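Local coordinates for protein short chain dehydrogenase (Salmonella typhi, PDB 3G1T) that probably catalyses NAD(P)(H)-dependent oxidation or reduction of a still unidentified substrate, as a short-chain dehydrogenase with a Rossmann fold, at residues L44-E49 with T70-T75; G21-I26 with E49-V54; E80-A85 with T134-P139; A30-A35 with A55-D60; Q117-V122 with W164-T169. All blocks are in the same frame, centred on the assembly; numbering follows the deposited sequence.

Contact 1 of 5, residues L44-E49 with T70-T75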
# COMPACT_ATOMS: atom_id res chain seq x y z
N LEU A 44 22.27 -7.77 4.81
CA LEU A 44 21.22 -8.76 4.73
C LEU A 44 20.81 -9.03 3.29
O LEU A 44 20.66 -8.10 2.45
CB LEU A 44 20.02 -8.36 5.57
CG LEU A 44 18.88 -9.31 5.88
CD1 LEU A 44 18.37 -8.84 7.19
CD2 LEU A 44 17.77 -9.20 4.78
N GLY A 45 20.61 -10.31 3.02
CA GLY A 45 20.19 -10.74 1.68
C GLY A 45 19.72 -12.17 1.63
O GLY A 45 19.58 -12.83 2.67
N ARG A 46 19.38 -12.59 0.40
CA ARG A 46 18.83 -13.93 0.07
C ARG A 46 19.93 -14.99 0.01
O ARG A 46 19.90 -15.97 0.77
CB ARG A 46 18.16 -13.88 -1.30
CG ARG A 46 16.66 -13.86 -1.30
CD ARG A 46 16.22 -12.99 -2.45
NE ARG A 46 14.76 -12.82 -2.51
CZ ARG A 46 14.01 -12.02 -1.73
NH1 ARG A 46 14.55 -11.26 -0.75
NH2 ARG A 46 12.69 -11.99 -1.93
N ASN A 47 20.93 -14.76 -0.85
CA ASN A 47 22.03 -15.72 -1.04
C ASN A 47 23.31 -15.63 -0.19
O ASN A 47 24.10 -14.72 -0.35
CB ASN A 47 22.44 -15.84 -2.50
CG ASN A 47 23.29 -17.07 -2.73
OD1 ASN A 47 22.76 -18.19 -2.80
ND2 ASN A 47 24.62 -16.90 -2.74
N GLU A 48 23.55 -16.63 0.63
CA GLU A 48 24.73 -16.69 1.47
C GLU A 48 26.08 -16.40 0.75
O GLU A 48 26.85 -15.52 1.21
CB GLU A 48 24.73 -18.03 2.17
CG GLU A 48 25.98 -18.37 2.88
CD GLU A 48 25.76 -19.51 3.85
OE1 GLU A 48 25.18 -19.26 4.92
OE2 GLU A 48 26.19 -20.65 3.55
N GLU A 49 26.38 -17.12 -0.34
CA GLU A 49 27.68 -16.91 -1.02
C GLU A 49 27.82 -15.51 -1.67
O GLU A 49 28.92 -14.93 -1.67
CB GLU A 49 28.01 -18.02 -2.04
CG GLU A 49 28.39 -19.41 -1.44
CD GLU A 49 29.75 -19.50 -0.68
OE1 GLU A 49 29.96 -20.57 -0.10
OE2 GLU A 49 30.58 -18.58 -0.69
N THR A 70 21.41 -14.19 6.22
CA THR A 70 20.55 -14.55 5.10
C THR A 70 19.11 -14.46 5.62
O THR A 70 18.81 -14.94 6.71
CB THR A 70 20.91 -15.90 4.57
OG1 THR A 70 21.01 -16.77 5.69
CG2 THR A 70 22.30 -15.85 3.85
N LEU A 71 18.25 -13.76 4.89
CA LEU A 71 16.79 -13.67 5.21
C LEU A 71 16.05 -13.57 3.90
O LEU A 71 16.39 -12.72 3.06
CB LEU A 71 16.43 -12.49 6.10
CG LEU A 71 14.99 -12.33 6.66
CD1 LEU A 71 14.63 -13.24 7.84
CD2 LEU A 71 14.72 -10.89 7.00
N ASP A 72 15.07 -14.45 3.72
CA ASP A 72 14.25 -14.43 2.50
C ASP A 72 12.94 -13.74 2.84
O ASP A 72 12.13 -14.29 3.56
CB ASP A 72 13.97 -15.85 2.02
CG ASP A 72 13.41 -15.92 0.60
OD1 ASP A 72 13.56 -17.01 -0.01
OD2 ASP A 72 12.80 -14.96 0.06
N LEU A 73 12.78 -12.52 2.35
CA LEU A 73 11.67 -11.65 2.76
C LEU A 73 10.35 -12.21 2.25
O LEU A 73 9.27 -12.01 2.89
CB LEU A 73 11.87 -10.24 2.22
CG LEU A 73 12.95 -9.34 2.89
CD1 LEU A 73 12.88 -7.95 2.33
CD2 LEU A 73 12.92 -9.29 4.42
N LEU A 74 10.43 -12.95 1.15
CA LEU A 74 9.22 -13.60 0.58
C LEU A 74 8.59 -14.59 1.51
O LEU A 74 7.37 -14.73 1.54
CB LEU A 74 9.49 -14.26 -0.78
CG LEU A 74 8.31 -14.80 -1.58
CD1 LEU A 74 7.23 -13.72 -1.81
CD2 LEU A 74 8.78 -15.49 -2.96
N THR A 75 9.42 -15.30 2.28
CA THR A 75 8.94 -16.43 3.08
C THR A 75 9.13 -16.22 4.58
O THR A 75 8.64 -17.01 5.37
CB THR A 75 9.63 -17.77 2.69
OG1 THR A 75 11.00 -17.72 3.06
CG2 THR A 75 9.50 -18.12 1.20
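T70 lies beside G45 as its parallel bridge partner, and its CG2 is the methyl that meets the start of helix 48-62, 3.5 Å from E48 CA. With chi1 at 48°, OG1 takes the place between backbone N and carbonyl carbon, leaving CG2 beside the backbone N and facing that turn. G45 O receives a CA-H...O contact from T70 CA at 3.1 Å. It also takes the one hydrogen bond between the two segments, L71 N to G45 O at 2.7 Å, with an N-H...O angle of 161°. L71 then packs on L44, its CB 3.8 Å from L44 CD2, in the buried part of the contact. At D72 the chemistry turns ionic: OD2 stands over one face of the R46 guanidinium, 3.6 Å from NH2. The two planes are 54° apart, and no N-H points at the oxygen, so this salt bridge rests on charge alone. L73 CB passes R46 NH1 at 4.1 Å, and the L73 side chain reaches A129 of helix 116-142. L74 N closes an Asx turn by donating to D72 OD2 at 3.3 Å, which gives that carboxylate oxygen a second partner. Strands 40-45 and 67-70 are the second and third of a parallel sheet in the order 3-2-1-4-5-6-7, as in the Rossmann fold, and in related enzymes their ends flank the adenosine part of the dinucleotide.

Contact 2 of 5, residues G21-I26 with E49-V54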
# COMPACT_ATOMS: atom_id res chain seq x y z
N GLY A 21 19.01 -6.14 0.86
CA GLY A 21 19.26 -6.22 -0.61
C GLY A 21 20.74 -5.99 -0.91
O GLY A 21 21.08 -5.38 -1.92
N ALA A 22 21.63 -6.43 -0.01
CA ALA A 22 23.04 -6.00 -0.12
C ALA A 22 23.89 -6.77 -1.13
O ALA A 22 25.07 -6.45 -1.27
CB ALA A 22 23.75 -6.02 1.24
N SER A 23 23.29 -7.77 -1.79
CA SER A 23 24.04 -8.67 -2.65
C SER A 23 24.50 -8.06 -3.95
O SER A 23 25.50 -8.49 -4.50
CB SER A 23 23.17 -9.90 -3.00
OG SER A 23 23.24 -10.79 -1.92
N ASP A 24 23.74 -7.12 -4.48
CA ASP A 24 24.10 -6.47 -5.72
C ASP A 24 23.39 -5.13 -5.82
O ASP A 24 22.70 -4.69 -4.88
CB ASP A 24 23.72 -7.36 -6.94
CG ASP A 24 22.30 -7.83 -6.90
OD1 ASP A 24 21.39 -7.06 -6.51
OD2 ASP A 24 22.07 -8.99 -7.30
N GLY A 25 23.64 -4.44 -6.92
CA GLY A 25 22.92 -3.22 -7.24
C GLY A 25 23.12 -2.12 -6.20
O GLY A 25 24.21 -1.94 -5.69
N ILE A 26 22.04 -1.38 -5.93
CA ILE A 26 22.14 -0.19 -5.11
C ILE A 26 22.47 -0.60 -3.66
O ILE A 26 23.23 0.10 -2.95
CB ILE A 26 20.77 0.57 -5.15
CG1 ILE A 26 20.57 1.19 -6.52
CG2 ILE A 26 20.78 1.67 -4.10
CD1 ILE A 26 19.16 1.66 -6.79
N GLU A 49 26.38 -17.12 -0.34
CA GLU A 49 27.68 -16.91 -1.02
C GLU A 49 27.82 -15.51 -1.67
O GLU A 49 28.92 -14.93 -1.67
CB GLU A 49 28.01 -18.02 -2.04
CG GLU A 49 28.39 -19.41 -1.44
CD GLU A 49 29.75 -19.50 -0.68
OE1 GLU A 49 29.96 -20.57 -0.10
OE2 GLU A 49 30.58 -18.58 -0.69
N LYS A 50 26.72 -14.96 -2.20
CA LYS A 50 26.71 -13.59 -2.78
C LYS A 50 26.99 -12.51 -1.69
O LYS A 50 27.70 -11.53 -1.94
CB LYS A 50 25.38 -13.29 -3.48
CG LYS A 50 25.20 -13.90 -4.86
CD LYS A 50 24.81 -12.80 -5.87
CE LYS A 50 23.79 -13.29 -6.90
NZ LYS A 50 23.54 -12.29 -8.00
N LEU A 51 26.45 -12.74 -0.48
CA LEU A 51 26.72 -11.88 0.68
C LEU A 51 28.13 -12.02 1.12
O LEU A 51 28.74 -11.02 1.51
CB LEU A 51 25.81 -12.21 1.88
CG LEU A 51 24.33 -11.82 1.89
CD1 LEU A 51 23.61 -12.52 3.04
CD2 LEU A 51 24.08 -10.33 1.93
N ARG A 52 28.65 -13.24 1.12
CA ARG A 52 30.00 -13.46 1.58
C ARG A 52 30.88 -12.60 0.67
O ARG A 52 31.80 -11.98 1.14
CB ARG A 52 30.41 -14.95 1.55
CG ARG A 52 31.89 -15.22 2.07
CD ARG A 52 32.39 -16.70 1.99
NE ARG A 52 32.30 -17.17 0.62
CZ ARG A 52 33.15 -16.84 -0.34
NH1 ARG A 52 34.18 -16.01 -0.11
NH2 ARG A 52 32.94 -17.31 -1.55
N ARG A 53 30.56 -12.55 -0.63
CA ARG A 53 31.43 -11.86 -1.62
C ARG A 53 31.47 -10.37 -1.35
O ARG A 53 32.51 -9.74 -1.44
CB ARG A 53 30.98 -12.14 -3.07
CG ARG A 53 31.57 -11.21 -4.14
CD ARG A 53 31.10 -11.57 -5.57
NE ARG A 53 31.62 -12.88 -6.00
CZ ARG A 53 30.88 -13.90 -6.44
NH1 ARG A 53 29.55 -13.78 -6.54
NH2 ARG A 53 31.47 -15.04 -6.78
N VAL A 54 30.32 -9.80 -1.00
CA VAL A 54 30.28 -8.36 -0.74
C VAL A 54 31.04 -8.09 0.57
O VAL A 54 31.87 -7.12 0.70
CB VAL A 54 28.82 -7.83 -0.69
CG1 VAL A 54 28.82 -6.41 -0.30
CG2 VAL A 54 28.12 -7.95 -2.07
O HOH W 1 27.42 -10.82 -4.27
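V54 CG2 overlaps the backbone turn at A22 and S23, lying 3.5 Å from A22 O and 3.6 Å from S23 O. The methyl group reaches this position because it stands beside the V54 backbone N, anti to the carbonyl carbon. One turn earlier in helix 48-62, K50 CB faces S23 OG at 3.6 Å. S23 OG also lies 4.0 Å from L51 CD2, while L51 and V54 continue inward onto L43 of strand 40-45. The residues from G21 to G25 belong to the glycine-rich TGxxxGIG sequence that follows the first strand of the Rossmann fold in short-chain dehydrogenases. In relatives this turn cradles the dinucleotide cofactor, and here its flank leans on the helix after the second strand; A22 is also joined to L44 by a backbone hydrogen bond. A water molecule spans the two backbones, donating to S23 O at 3.0 Å and to K50 O at 2.5 Å, the latter a distance short enough to be doubtful in detail. K50 O is a busy acceptor, since V54 N also donates to it within the helix. At the exposed margin the bent K50 chain runs obliquely toward D24, and K50 NZ ends 3.7 Å from D24 OD2, a long salt bridge.

Contact 3 of 5, residues E80-A85 with T134-P139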
# COMPACT_ATOMS: atom_id res chain seq x y z
N GLU A 80 11.33 -15.28 12.61
CA GLU A 80 12.64 -15.17 11.87
C GLU A 80 13.25 -13.74 11.86
O GLU A 80 14.48 -13.57 11.98
CB GLU A 80 12.50 -15.69 10.42
CG GLU A 80 12.60 -17.26 10.36
CD GLU A 80 12.22 -17.86 9.00
OE1 GLU A 80 11.45 -17.26 8.24
OE2 GLU A 80 12.69 -18.99 8.71
N CYS A 81 12.38 -12.74 11.71
CA CYS A 81 12.82 -11.32 11.82
C CYS A 81 13.33 -11.04 13.24
O CYS A 81 14.37 -10.39 13.40
CB CYS A 81 11.69 -10.35 11.45
SG CYS A 81 11.29 -10.47 9.71
N ARG A 82 12.61 -11.53 14.27
CA ARG A 82 13.04 -11.38 15.67
C ARG A 82 14.42 -12.08 15.92
O ARG A 82 15.24 -11.56 16.70
CB ARG A 82 11.99 -11.90 16.69
CG ARG A 82 10.65 -11.13 16.88
CD ARG A 82 10.71 -9.59 17.25
NE ARG A 82 9.37 -9.01 17.33
CZ ARG A 82 9.07 -7.79 17.80
NH1 ARG A 82 10.03 -6.97 18.26
NH2 ARG A 82 7.80 -7.39 17.84
N GLN A 83 14.66 -13.23 15.26
CA GLN A 83 15.96 -13.93 15.36
C GLN A 83 17.10 -13.12 14.86
O GLN A 83 18.16 -13.10 15.49
CB GLN A 83 15.97 -15.30 14.61
CG GLN A 83 15.13 -16.46 15.20
CD GLN A 83 14.71 -17.54 14.12
OE1 GLN A 83 15.41 -17.75 13.10
NE2 GLN A 83 13.58 -18.23 14.37
N VAL A 84 16.90 -12.38 13.76
CA VAL A 84 17.91 -11.45 13.26
C VAL A 84 18.21 -10.34 14.25
O VAL A 84 19.38 -10.02 14.46
CB VAL A 84 17.53 -10.87 11.83
CG1 VAL A 84 18.46 -9.68 11.35
CG2 VAL A 84 17.42 -12.04 10.77
N ALA A 85 17.15 -9.75 14.83
CA ALA A 85 17.30 -8.65 15.74
C ALA A 85 18.05 -9.15 16.97
O ALA A 85 18.91 -8.47 17.48
CB ALA A 85 15.92 -8.11 16.15
N THR A 134 11.36 -4.28 10.07
CA THR A 134 11.42 -2.98 10.75
C THR A 134 11.00 -3.06 12.22
O THR A 134 11.72 -2.58 13.09
CB THR A 134 10.54 -1.91 10.06
OG1 THR A 134 10.97 -1.73 8.69
CG2 THR A 134 10.68 -0.48 10.83
N GLN A 135 9.87 -3.70 12.46
CA GLN A 135 9.34 -3.75 13.83
C GLN A 135 10.32 -4.42 14.75
O GLN A 135 10.48 -4.01 15.94
CB GLN A 135 8.00 -4.42 13.82
CG GLN A 135 7.48 -4.82 15.20
CD GLN A 135 6.13 -5.47 15.08
OE1 GLN A 135 6.01 -6.65 14.74
NE2 GLN A 135 5.08 -4.69 15.37
N ALA A 136 10.95 -5.50 14.27
CA ALA A 136 11.90 -6.24 15.11
C ALA A 136 13.17 -5.47 15.48
O ALA A 136 13.82 -5.86 16.48
CB ALA A 136 12.29 -7.50 14.41
N LEU A 137 13.57 -4.50 14.62
CA LEU A 137 14.74 -3.64 14.76
C LEU A 137 14.49 -2.28 15.41
O LEU A 137 15.45 -1.56 15.71
CB LEU A 137 15.37 -3.41 13.37
CG LEU A 137 15.70 -4.77 12.69
CD1 LEU A 137 16.17 -4.44 11.28
CD2 LEU A 137 16.85 -5.41 13.46
N LEU A 138 13.23 -1.95 15.73
CA LEU A 138 12.98 -0.61 16.35
C LEU A 138 13.67 -0.42 17.72
O LEU A 138 14.24 0.64 17.99
CB LEU A 138 11.49 -0.35 16.52
CG LEU A 138 10.79 0.03 15.18
CD1 LEU A 138 9.25 0.01 15.39
CD2 LEU A 138 11.27 1.29 14.56
N PRO A 139 13.67 -1.48 18.60
CA PRO A 139 14.41 -1.24 19.86
C PRO A 139 15.91 -0.91 19.69
O PRO A 139 16.40 0.04 20.31
CB PRO A 139 14.24 -2.56 20.63
CG PRO A 139 12.89 -3.07 20.15
CD PRO A 139 13.05 -2.81 18.59
O HOH W 2 13.12 -7.78 18.04
O HOH W 3 5.03 -8.00 16.87
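A136 CB is directed at helix 80-85 and packs against C81, R82 and A85, where two nearly parallel helices lie on the same side of the Rossmann sheet. The segment axes approach to 8.5 Å and cross at -27°, a closeness that small side chains permit: A85 CB meets A136 CB at 4.1 Å, and C81 CB lies a similar distance from the same methyl. L137 comes in from the side, its CD2 3.9 Å from A85 CB; it extends the apolar patch, and also touches L95. Over the other flank R82 stretches across A136. Its chain bends at chi2 (-56°), which carries CD to 3.9 Å from A136 CB and brings the guanidinium over the backbone of helix 134-139. That flat group and the amide of Q135 lie almost in parallel planes, 11° apart, but do not bond directly. Two waters at the guanidinium edge, both in its plane, do the joining. One accepts from R82 NH2 and donates to Q135 OE1; the other accepts from R82 NH1 and donates to A136 O. Q135 OE1 takes the water, while NE2 donates to M111 O and Q114 O of the second subunit, tying this helix pair to the dimer. The helix 134-139 is kinked, P139 lacking the N-H for a bond to the turn before. Beside its water, A136 O also has A85 CB tight against it at 3.1 Å.

Contact 4 of 5, residues A30-A35 with A55-D60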
# COMPACT_ATOMS: atom_id res chain seq x y z
N ALA A 30 25.57 0.75 -1.55
CA ALA A 30 25.44 1.48 -0.29
C ALA A 30 26.27 0.79 0.82
O ALA A 30 26.93 1.46 1.61
CB ALA A 30 23.97 1.62 0.07
N ALA A 31 26.27 -0.54 0.85
CA ALA A 31 27.11 -1.25 1.85
C ALA A 31 28.63 -0.88 1.72
O ALA A 31 29.33 -0.50 2.68
CB ALA A 31 26.88 -2.73 1.80
N LEU A 32 29.16 -0.99 0.49
CA LEU A 32 30.52 -0.52 0.20
C LEU A 32 30.79 0.92 0.57
O LEU A 32 31.83 1.20 1.21
CB LEU A 32 30.78 -0.63 -1.31
CG LEU A 32 30.98 -2.09 -1.75
CD1 LEU A 32 31.05 -1.98 -3.30
CD2 LEU A 32 32.25 -2.74 -1.21
N THR A 33 29.90 1.83 0.13
CA THR A 33 30.04 3.27 0.35
C THR A 33 29.93 3.58 1.86
O THR A 33 30.74 4.33 2.41
CB THR A 33 28.92 4.09 -0.37
OG1 THR A 33 28.84 3.76 -1.75
CG2 THR A 33 29.23 5.55 -0.30
N TYR A 34 28.94 3.02 2.51
CA TYR A 34 28.86 3.23 4.01
C TYR A 34 30.12 2.77 4.76
O TYR A 34 30.63 3.51 5.61
CB TYR A 34 27.60 2.62 4.60
CG TYR A 34 26.30 3.21 4.15
CD1 TYR A 34 26.23 4.51 3.63
CD2 TYR A 34 25.13 2.46 4.28
CE1 TYR A 34 24.99 5.06 3.21
CE2 TYR A 34 23.88 2.97 3.91
CZ TYR A 34 23.80 4.25 3.40
OH TYR A 34 22.54 4.75 3.11
N ALA A 35 30.65 1.58 4.40
CA ALA A 35 31.94 1.09 4.97
C ALA A 35 33.09 2.07 4.65
O ALA A 35 33.93 2.38 5.53
CB ALA A 35 32.20 -0.32 4.50
N ALA A 55 30.76 -8.92 1.55
CA ALA A 55 31.44 -8.73 2.84
C ALA A 55 32.97 -8.85 2.69
O ALA A 55 33.69 -8.17 3.39
CB ALA A 55 30.93 -9.70 3.89
N GLN A 56 33.43 -9.77 1.83
CA GLN A 56 34.87 -9.99 1.59
C GLN A 56 35.50 -8.78 0.89
O GLN A 56 36.62 -8.39 1.18
CB GLN A 56 35.11 -11.27 0.78
CG GLN A 56 34.56 -12.54 1.45
CD GLN A 56 35.62 -13.57 1.92
OE1 GLN A 56 35.31 -14.76 2.07
NE2 GLN A 56 36.86 -13.10 2.16
N HIS A 57 34.73 -8.16 0.00
CA HIS A 57 35.18 -6.96 -0.70
C HIS A 57 35.38 -5.86 0.35
O HIS A 57 36.41 -5.22 0.36
CB HIS A 57 34.15 -6.62 -1.82
CG HIS A 57 34.50 -5.44 -2.70
ND1 HIS A 57 33.84 -5.19 -3.88
CD2 HIS A 57 35.45 -4.47 -2.59
CE1 HIS A 57 34.33 -4.09 -4.45
NE2 HIS A 57 35.31 -3.64 -3.69
N ILE A 58 34.44 -5.69 1.28
CA ILE A 58 34.56 -4.63 2.31
C ILE A 58 35.77 -4.99 3.20
O ILE A 58 36.57 -4.10 3.53
CB ILE A 58 33.23 -4.49 3.14
CG1 ILE A 58 32.12 -3.82 2.31
CG2 ILE A 58 33.43 -3.75 4.53
CD1 ILE A 58 30.67 -4.03 2.89
N ALA A 59 35.90 -6.28 3.57
CA ALA A 59 37.04 -6.75 4.40
C ALA A 59 38.36 -6.48 3.73
O ALA A 59 39.29 -5.96 4.36
CB ALA A 59 36.94 -8.20 4.74
N ASP A 60 38.41 -6.75 2.42
CA ASP A 60 39.62 -6.40 1.62
C ASP A 60 39.98 -4.92 1.63
O ASP A 60 41.15 -4.55 1.46
CB ASP A 60 39.48 -6.84 0.17
CG ASP A 60 39.46 -8.34 0.02
OD1 ASP A 60 39.84 -9.03 0.98
OD2 ASP A 60 39.05 -8.81 -1.08
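A31 O accepts from A35 N at 3.0 Å within its helix, and across the contact it has I58 CD1 3.8 Å away. I58 carries most of the contact. Its CG1 stands beside the backbone N and CG2 beside the carbonyl carbon, so the two branches part: CG2 touches A35 CB at 3.6 Å, while CG1 meets L32 CD2 at 3.7 Å and leads CD1 to A31. L32 CD2 does double duty, for it also lies over one face of the H57 imidazole, above its centre, a CH-pi contact 3.8 Å from the ring centroid and only 7° off the normal. H57 continues to R28 and R36 of the first helix. The two helices, 25-36 and 48-62, follow the first two strands of the Rossmann fold and lie on the same side of its sheet, running in similar directions at 21° with segment axes 10.1 Å apart. A31 and A55 turn to L43 of strand 40-45 beneath them. With methyl, methylene and ring-face contacts and no polar bond between the segments, cohesion here probably comes from dispersion and the exclusion of water, which depends on shape more than on direction.

Contact 5 of 5, residues Q117-V122 with W164-T169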
# COMPACT_ATOMS: atom_id res chain seq x y z
N GLN A 117 -0.97 -14.22 -7.79
CA GLN A 117 0.06 -14.76 -6.91
C GLN A 117 1.27 -13.86 -6.91
O GLN A 117 1.84 -13.63 -5.86
CB GLN A 117 0.43 -16.22 -7.30
CG GLN A 117 1.40 -16.90 -6.30
CD GLN A 117 0.91 -16.83 -4.81
OE1 GLN A 117 0.03 -17.60 -4.39
NE2 GLN A 117 1.47 -15.87 -4.03
N ILE A 118 1.71 -13.41 -8.10
CA ILE A 118 2.90 -12.51 -8.15
C ILE A 118 2.58 -11.21 -7.39
O ILE A 118 3.43 -10.65 -6.65
CB ILE A 118 3.39 -12.17 -9.58
CG1 ILE A 118 3.84 -13.44 -10.36
CG2 ILE A 118 4.51 -11.18 -9.46
CD1 ILE A 118 4.73 -14.30 -9.59
N TRP A 119 1.32 -10.78 -7.54
CA TRP A 119 0.86 -9.53 -6.91
C TRP A 119 1.00 -9.68 -5.37
O TRP A 119 1.55 -8.79 -4.69
CB TRP A 119 -0.59 -9.24 -7.33
CG TRP A 119 -1.31 -8.14 -6.43
CD1 TRP A 119 -1.65 -8.26 -5.10
CD2 TRP A 119 -1.66 -6.80 -6.82
NE1 TRP A 119 -2.21 -7.05 -4.66
CE2 TRP A 119 -2.25 -6.16 -5.70
CE3 TRP A 119 -1.59 -6.10 -8.03
CZ2 TRP A 119 -2.76 -4.84 -5.76
CZ3 TRP A 119 -2.07 -4.79 -8.11
CH2 TRP A 119 -2.64 -4.15 -6.96
N GLN A 120 0.53 -10.81 -4.82
CA GLN A 120 0.68 -11.13 -3.38
C GLN A 120 2.14 -11.20 -2.98
O GLN A 120 2.51 -10.69 -1.90
CB GLN A 120 -0.05 -12.45 -3.05
CG GLN A 120 -1.15 -12.36 -1.98
CD GLN A 120 -2.55 -12.91 -2.39
OE1 GLN A 120 -3.43 -13.01 -1.56
NE2 GLN A 120 -2.75 -13.22 -3.69
N ASP A 121 3.00 -11.77 -3.83
CA ASP A 121 4.45 -11.88 -3.50
C ASP A 121 5.09 -10.50 -3.37
O ASP A 121 5.92 -10.26 -2.47
CB ASP A 121 5.21 -12.62 -4.63
CG ASP A 121 4.87 -14.09 -4.73
OD1 ASP A 121 4.29 -14.64 -3.82
OD2 ASP A 121 5.17 -14.72 -5.77
N VAL A 122 4.72 -9.58 -4.28
CA VAL A 122 5.24 -8.19 -4.28
C VAL A 122 4.82 -7.54 -2.97
O VAL A 122 5.66 -6.86 -2.33
CB VAL A 122 4.79 -7.33 -5.55
CG1 VAL A 122 5.10 -5.84 -5.38
CG2 VAL A 122 5.52 -7.87 -6.81
N TRP A 164 2.15 -0.41 -13.86
CA TRP A 164 3.01 -0.57 -12.72
C TRP A 164 2.40 -1.39 -11.55
O TRP A 164 3.09 -1.70 -10.58
CB TRP A 164 3.62 0.75 -12.27
CG TRP A 164 4.72 1.16 -13.22
CD1 TRP A 164 4.58 1.91 -14.30
CD2 TRP A 164 6.13 0.85 -13.10
NE1 TRP A 164 5.83 2.06 -14.96
CE2 TRP A 164 6.78 1.41 -14.24
CE3 TRP A 164 6.88 0.14 -12.17
CZ2 TRP A 164 8.20 1.35 -14.42
CZ3 TRP A 164 8.30 0.06 -12.33
CH2 TRP A 164 8.92 0.67 -13.46
N GLY A 165 1.12 -1.74 -11.72
CA GLY A 165 0.45 -2.83 -10.92
C GLY A 165 0.86 -2.98 -9.45
O GLY A 165 0.84 -1.94 -8.69
N ALA A 166 1.29 -4.19 -9.05
CA ALA A 166 1.66 -4.46 -7.67
C ALA A 166 2.81 -3.58 -7.19
O ALA A 166 2.83 -3.12 -6.07
CB ALA A 166 1.96 -5.96 -7.46
N TYR A 167 3.80 -3.35 -8.03
CA TYR A 167 4.94 -2.51 -7.63
C TYR A 167 4.49 -1.11 -7.14
O TYR A 167 4.86 -0.67 -6.03
CB TYR A 167 5.91 -2.33 -8.80
CG TYR A 167 7.25 -1.75 -8.33
CD1 TYR A 167 8.12 -2.55 -7.53
CD2 TYR A 167 7.65 -0.43 -8.64
CE1 TYR A 167 9.37 -2.05 -7.11
CE2 TYR A 167 8.91 0.07 -8.18
CZ TYR A 167 9.73 -0.76 -7.47
OH TYR A 167 10.94 -0.33 -6.99
N ALA A 168 3.78 -0.37 -8.01
CA ALA A 168 3.30 0.99 -7.68
C ALA A 168 2.45 0.96 -6.36
O ALA A 168 2.68 1.79 -5.47
CB ALA A 168 2.45 1.52 -8.75
N THR A 169 1.50 0.03 -6.31
CA THR A 169 0.63 -0.19 -5.12
C THR A 169 1.53 -0.34 -3.90
O THR A 169 1.26 0.29 -2.83
CB THR A 169 -0.33 -1.37 -5.31
OG1 THR A 169 -1.10 -1.14 -6.51
CG2 THR A 169 -1.37 -1.50 -4.10
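The W119 indole lays one face on A166, whose CB stands 3.4 Å above the ring plane toward the rim and whose CA lies 4.0 Å from the centroid of the six-membered ring, a CH-pi contact. G165 and T169 meet the far end of the ring obliquely, T169 OG1 coming to 3.4 Å from W119 CH2. The indole also stacks on F131 of the second subunit, and its NE1 is hydrogen-bonded to N128 of that subunit. CG anti to the backbone N (chi1 165°) carries the ring across to helix 165-169. One turn on, V122 presses its CB to 3.7 Å from A166 CB, and its CG1 reaches A166 O, so A166 is held between tryptophan and valine. The segment axes run 8.9 Å apart at -25°. G165 O accepts from T169 N and, at 3.0 Å, from T169 OG1, whose approach is well above the carbonyl plane; this fixes the hydroxyl near the indole. Helices 116-142 and 165-185 are the pair that in many short-chain dehydrogenases builds the subunit interface, and the second subunit does pack here, its M177 on T169. Y167 of the family's YxxxK sequence lies on this helix. The contact itself is apolar, and polar ends are met by the helix's own carbonyl and the neighbouring subunit, suggesting that the buried indole contributes to both helix packing and dimer assembly.

In the fold
Contacts 1, 2 and 4 all use helix 48-62, near the first strands of the Rossmann sheet. Contacts 1 and 2 share E49 and touch through L44 and A22, at strand ends where backbone, water and charge mix with packing and both are partly exposed. Contact 4 follows the same two helices as contact 2, farther along, and is buried and purely apolar. Contacts 3 and 5 both use helix 116-142, with centres about 24 Å apart, and both are buried; in each a side chain also bonds the second subunit, but contact 3 adds bridging waters whereas contact 5 relies on an aromatic face. Contact 1 touches both, through L71 and L74. Contacts 4 and 5 lie on opposite sides of the chain's centre.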